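Local coordinates for protein cycloalternan-forming enzyme (Listeria monocytogenes serovar 1/2a, PDB 5F7U) that belongs to the glycoside hydrolase family 31 enzymes and carries bound glycans and magnesium ions on a chain of several beta-rich domains around a TIM barrel, at residues Leu702-Thr707 with Ser836-Tyr841; Gly743-Val748 with Ala798-Pro803. The protein carries 1 engineered substitution. All blocks are in the same frame, centred on the assembly; numbering follows the deposited sequence.

Interaction 1 of 2, residues Leu702-Thr707 with Ser836-Tyr841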
# COMPACT_ATOMS: atom_id res chain seq x y z
N LEU A 702 15.93 -7.37 7.94
CA LEU A 702 15.55 -8.03 6.68
C LEU A 702 14.95 -9.44 6.85
O LEU A 702 14.02 -9.77 6.11
CB LEU A 702 16.68 -7.98 5.63
CG LEU A 702 16.32 -8.40 4.20
CD1 LEU A 702 15.18 -7.58 3.59
CD2 LEU A 702 17.57 -8.30 3.32
N PRO A 703 15.43 -10.26 7.82
CA PRO A 703 14.75 -11.57 7.95
C PRO A 703 13.27 -11.46 8.36
O PRO A 703 12.44 -12.23 7.87
CB PRO A 703 15.58 -12.29 9.03
CG PRO A 703 16.95 -11.72 8.83
CD PRO A 703 16.67 -10.24 8.62
N TYR A 704 12.96 -10.48 9.21
CA TYR A 704 11.60 -10.16 9.63
C TYR A 704 10.80 -9.57 8.46
O TYR A 704 9.66 -9.98 8.21
CB TYR A 704 11.66 -9.16 10.80
CG TYR A 704 10.35 -8.54 11.23
CD1 TYR A 704 9.52 -9.19 12.14
CD2 TYR A 704 9.95 -7.27 10.75
CE1 TYR A 704 8.32 -8.61 12.57
CE2 TYR A 704 8.73 -6.69 11.13
CZ TYR A 704 7.94 -7.36 12.06
OH TYR A 704 6.74 -6.82 12.49
N ILE A 705 11.40 -8.59 7.78
CA ILE A 705 10.75 -7.94 6.62
C ILE A 705 10.42 -8.95 5.53
O ILE A 705 9.30 -8.94 4.99
CB ILE A 705 11.64 -6.79 6.07
CG1 ILE A 705 11.73 -5.66 7.13
CG2 ILE A 705 11.13 -6.28 4.71
CD1 ILE A 705 12.76 -4.59 6.78
N TYR A 706 11.36 -9.85 5.24
CA TYR A 706 11.12 -10.79 4.16
C TYR A 706 10.12 -11.86 4.55
O TYR A 706 9.34 -12.32 3.71
CB TYR A 706 12.43 -11.39 3.65
CG TYR A 706 12.30 -12.04 2.29
CD1 TYR A 706 11.69 -11.36 1.20
CD2 TYR A 706 12.75 -13.35 2.07
CE1 TYR A 706 11.56 -11.95 -0.03
CE2 TYR A 706 12.63 -13.95 0.82
CZ TYR A 706 12.03 -13.26 -0.23
OH TYR A 706 11.91 -13.87 -1.45
N THR A 707 10.12 -12.25 5.83
CA THR A 707 9.06 -13.15 6.29
C THR A 707 7.70 -12.47 6.14
O THR A 707 6.72 -13.12 5.75
CB THR A 707 9.29 -13.62 7.75
OG1 THR A 707 10.53 -14.32 7.81
CG2 THR A 707 8.19 -14.58 8.23
N SER A 836 3.62 -17.39 22.72
CA SER A 836 3.63 -16.86 21.37
C SER A 836 4.40 -17.75 20.43
O SER A 836 5.23 -18.57 20.85
CB SER A 836 4.09 -15.39 21.34
OG SER A 836 5.33 -15.21 21.98
N GLU A 837 4.06 -17.65 19.15
CA GLU A 837 4.67 -18.51 18.14
C GLU A 837 4.93 -17.69 16.90
O GLU A 837 4.25 -16.68 16.65
CB GLU A 837 3.79 -19.74 17.84
CG GLU A 837 2.46 -19.45 17.17
CD GLU A 837 1.50 -20.64 17.14
OE1 GLU A 837 1.95 -21.81 17.12
OE2 GLU A 837 0.27 -20.39 17.11
N TYR A 838 5.93 -18.10 16.14
CA TYR A 838 6.28 -17.39 14.93
C TYR A 838 6.85 -18.37 13.92
O TYR A 838 7.65 -19.23 14.28
CB TYR A 838 7.32 -16.33 15.27
CG TYR A 838 7.83 -15.51 14.11
CD1 TYR A 838 7.06 -14.49 13.56
CD2 TYR A 838 9.12 -15.73 13.59
CE1 TYR A 838 7.54 -13.70 12.52
CE2 TYR A 838 9.61 -14.95 12.55
CZ TYR A 838 8.81 -13.94 12.01
OH TYR A 838 9.30 -13.14 10.99
N SER A 839 6.43 -18.23 12.67
CA SER A 839 6.95 -19.04 11.58
C SER A 839 7.92 -18.19 10.78
O SER A 839 7.49 -17.28 10.06
CB SER A 839 5.80 -19.52 10.68
OG SER A 839 6.18 -20.66 9.92
N PHE A 840 9.21 -18.47 10.92
CA PHE A 840 10.26 -17.74 10.21
C PHE A 840 10.54 -18.35 8.82
O PHE A 840 10.77 -19.55 8.70
CB PHE A 840 11.53 -17.74 11.08
CG PHE A 840 12.75 -17.23 10.39
CD1 PHE A 840 12.76 -15.98 9.74
CD2 PHE A 840 13.92 -18.00 10.38
CE1 PHE A 840 13.90 -15.52 9.11
CE2 PHE A 840 15.07 -17.54 9.76
CZ PHE A 840 15.06 -16.30 9.11
N TYR A 841 10.52 -17.50 7.80
CA TYR A 841 10.86 -17.91 6.44
C TYR A 841 12.37 -17.82 6.24
O TYR A 841 12.92 -16.73 6.03
CB TYR A 841 10.14 -17.02 5.44
CG TYR A 841 10.33 -17.39 3.98
CD1 TYR A 841 10.18 -18.71 3.54
CD2 TYR A 841 10.61 -16.40 3.04
CE1 TYR A 841 10.35 -19.04 2.20
CE2 TYR A 841 10.76 -16.71 1.70
CZ TYR A 841 10.64 -18.03 1.29
OH TYR A 841 10.79 -18.31 -0.05
O HOH W 1 13.18 -14.07 5.78
O HOH W 2 7.79 -11.26 9.93
O HOH W 3 12.11 -16.56 -1.76
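Thr707 lies over the strand end at Tyr841; OG1 takes the hydrogen bonds, while the methyl CG2 packs against Ser839 O and the Tyr838 phenol. With CG2 anti to the backbone N (chi1 -61° for OG1), the methyl is sent to that side and OG1 is left facing the strand backbone. There OG1 accepts the N-H of Tyr841, 3.2 Å from Tyr841 N (N-H...O 154°), and gives its own proton to Pro703 O, 2.8 Å away, one turn back in the helix. Thr707 N reaches Pro703 O from the opposite face of the carbonyl plane, and water 1 donates to the same oxygen as well as to Tyr841 O. The Tyr838 hydroxyl comes head-on at Thr707, OH 3.3 Å from CB, and is joined to Tyr704 O through water 2. Pro703 CB meets Phe840 CE1 at 3.6 Å. Farther along, Tyr706 CE2 comes to the ring edge of Tyr841, 3.4 Å from Tyr841 CE2; the planes are inclined by 39°, and water 3 links the two hydroxyls, that of Tyr706 also bonding to Leu360 O. Helix 702-715 thus runs almost perpendicular to strand 835-842, with 7.7 Å between the local axes. This is an outermost strand of its antiparallel sheet, paired with strand 848-857, and Pro803 of strand 801-806 packs against Pro703, Tyr838 and Phe840.

Interaction 2 of 2, residues Gly743-Val748 with Ala798-Pro803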
# COMPACT_ATOMS: atom_id res chain seq x y z
N GLY A 743 5.00 -5.30 9.34
CA GLY A 743 4.95 -6.75 9.70
C GLY A 743 3.87 -6.96 10.77
O GLY A 743 3.00 -6.11 10.92
N ASP A 744 3.94 -8.06 11.51
CA ASP A 744 2.89 -8.34 12.52
C ASP A 744 3.09 -7.53 13.79
O ASP A 744 2.13 -7.31 14.52
CB ASP A 744 2.91 -9.82 12.97
CG ASP A 744 2.70 -10.81 11.83
OD1 ASP A 744 1.89 -10.55 10.92
OD2 ASP A 744 3.34 -11.90 11.86
N ASP A 745 4.34 -7.16 14.07
CA ASP A 745 4.74 -6.80 15.44
C ASP A 745 5.20 -5.38 15.72
O ASP A 745 5.28 -5.01 16.89
CB ASP A 745 5.85 -7.72 15.90
CG ASP A 745 5.46 -9.15 15.82
OD1 ASP A 745 4.45 -9.51 16.45
OD2 ASP A 745 6.16 -9.90 15.11
N LEU A 746 5.52 -4.61 14.68
CA LEU A 746 6.17 -3.32 14.89
C LEU A 746 5.20 -2.21 14.62
O LEU A 746 4.53 -2.22 13.58
CB LEU A 746 7.41 -3.13 14.02
CG LEU A 746 8.58 -4.11 14.25
CD1 LEU A 746 9.69 -3.83 13.23
CD2 LEU A 746 9.09 -4.04 15.69
N LEU A 747 5.09 -1.30 15.59
CA LEU A 747 4.31 -0.09 15.39
C LEU A 747 5.30 1.03 15.07
O LEU A 747 6.21 1.34 15.89
CB LEU A 747 3.46 0.23 16.63
CG LEU A 747 2.38 1.33 16.54
CD1 LEU A 747 1.47 1.22 17.75
CD2 LEU A 747 2.95 2.75 16.45
N VAL A 748 5.16 1.63 13.89
CA VAL A 748 6.10 2.66 13.44
C VAL A 748 5.38 4.00 13.39
O VAL A 748 4.31 4.10 12.81
CB VAL A 748 6.66 2.34 12.01
CG1 VAL A 748 7.60 3.43 11.53
CG2 VAL A 748 7.35 0.99 12.00
N ALA A 798 3.61 -6.89 22.44
CA ALA A 798 3.81 -7.97 23.42
C ALA A 798 3.78 -9.33 22.74
O ALA A 798 2.90 -9.61 21.93
CB ALA A 798 2.73 -7.89 24.51
N GLY A 799 4.75 -10.18 23.06
CA GLY A 799 4.79 -11.53 22.51
C GLY A 799 5.58 -11.61 21.21
O GLY A 799 5.82 -12.72 20.73
N ALA A 800 6.03 -10.47 20.69
CA ALA A 800 6.78 -10.44 19.41
C ALA A 800 8.01 -11.33 19.42
O ALA A 800 8.75 -11.37 20.41
CB ALA A 800 7.17 -9.01 19.04
N ILE A 801 8.21 -12.03 18.31
CA ILE A 801 9.43 -12.80 18.02
C ILE A 801 9.91 -12.25 16.68
O ILE A 801 9.24 -12.43 15.66
CB ILE A 801 9.16 -14.33 17.94
CG1 ILE A 801 8.59 -14.84 19.28
CG2 ILE A 801 10.46 -15.06 17.58
CD1 ILE A 801 7.74 -16.11 19.18
N ILE A 802 11.03 -11.53 16.71
CA ILE A 802 11.51 -10.78 15.54
C ILE A 802 12.87 -11.31 15.08
O ILE A 802 13.86 -11.09 15.77
CB ILE A 802 11.59 -9.27 15.85
CG1 ILE A 802 10.20 -8.73 16.26
CG2 ILE A 802 12.14 -8.48 14.65
CD1 ILE A 802 10.26 -7.44 17.07
N PRO A 803 12.92 -11.99 13.91
CA PRO A 803 14.22 -12.47 13.40
C PRO A 803 15.05 -11.32 12.86
O PRO A 803 14.51 -10.40 12.22
CB PRO A 803 13.84 -13.41 12.27
CG PRO A 803 12.51 -12.93 11.80
CD PRO A 803 11.81 -12.31 13.00
O HOH W 4 6.45 -12.29 15.96
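A chi1 of -57° sets CG of Asp745 anti to its carbonyl carbon, and chi1 of -59° does the same for CG1 of Ile802, turning the carboxylate over Ala800 and the isoleucine chain toward Leu746. The contact belongs to the beta-rich C-terminal part of this family 31 glycoside hydrolase, where the turn leading into strand 746-748 of one antiparallel sheet meets the start of strand 801-806, an outermost strand of a separate mixed sheet. No direct hydrogen bond joins the two segments. Asp745 instead lies against the methyl of Ala800, CB to CB 3.6 Å, with its CG equally near that methyl. Beside this pair Leu746 reaches out with CD2 to meet CD1 of Ile802 at 3.9 Å, two branch ends touching as the chains pass at a slant. Strand 794-797 pairs with 746-748 and leads through Ala798 and Gly799 into 801-806; its Ala796 packs against both Leu746 and Ile802, and Asp745 is bonded through its backbone to Lys797. Tyr704 of helix 702-715 also touches Ile802. A water bridges the two segments within this buried contact: it donates to Asp745 OD2, 2.6 Å from its oxygen, and accepts the N-H of Ile801, its oxygen 2.9 Å from Ile801 N.

How the interactions relate
Both interactions are buried, and their centres lie about 9 Å apart. Interaction 1 covers about twice the area (347 against 163 Å²) and sets a helix across an edge strand, with aromatic rings, a direct side-chain-to-backbone bond and three waters. Interaction 2 joins a turn and a strand start through an aspartate on an alanine methyl, one leucine-isoleucine contact and one bridging water. They share no segment, but Tyr704 of interaction 1 ties them: its OH is hydrogen-bonded to Phe742 O and to Asp745 N, 2.9 Å from the latter. Segment 798-803 meets the strand of interaction 1 through Ser836 OG to Gly799 O (2.8 Å) and its helix through Ile802 and Pro803.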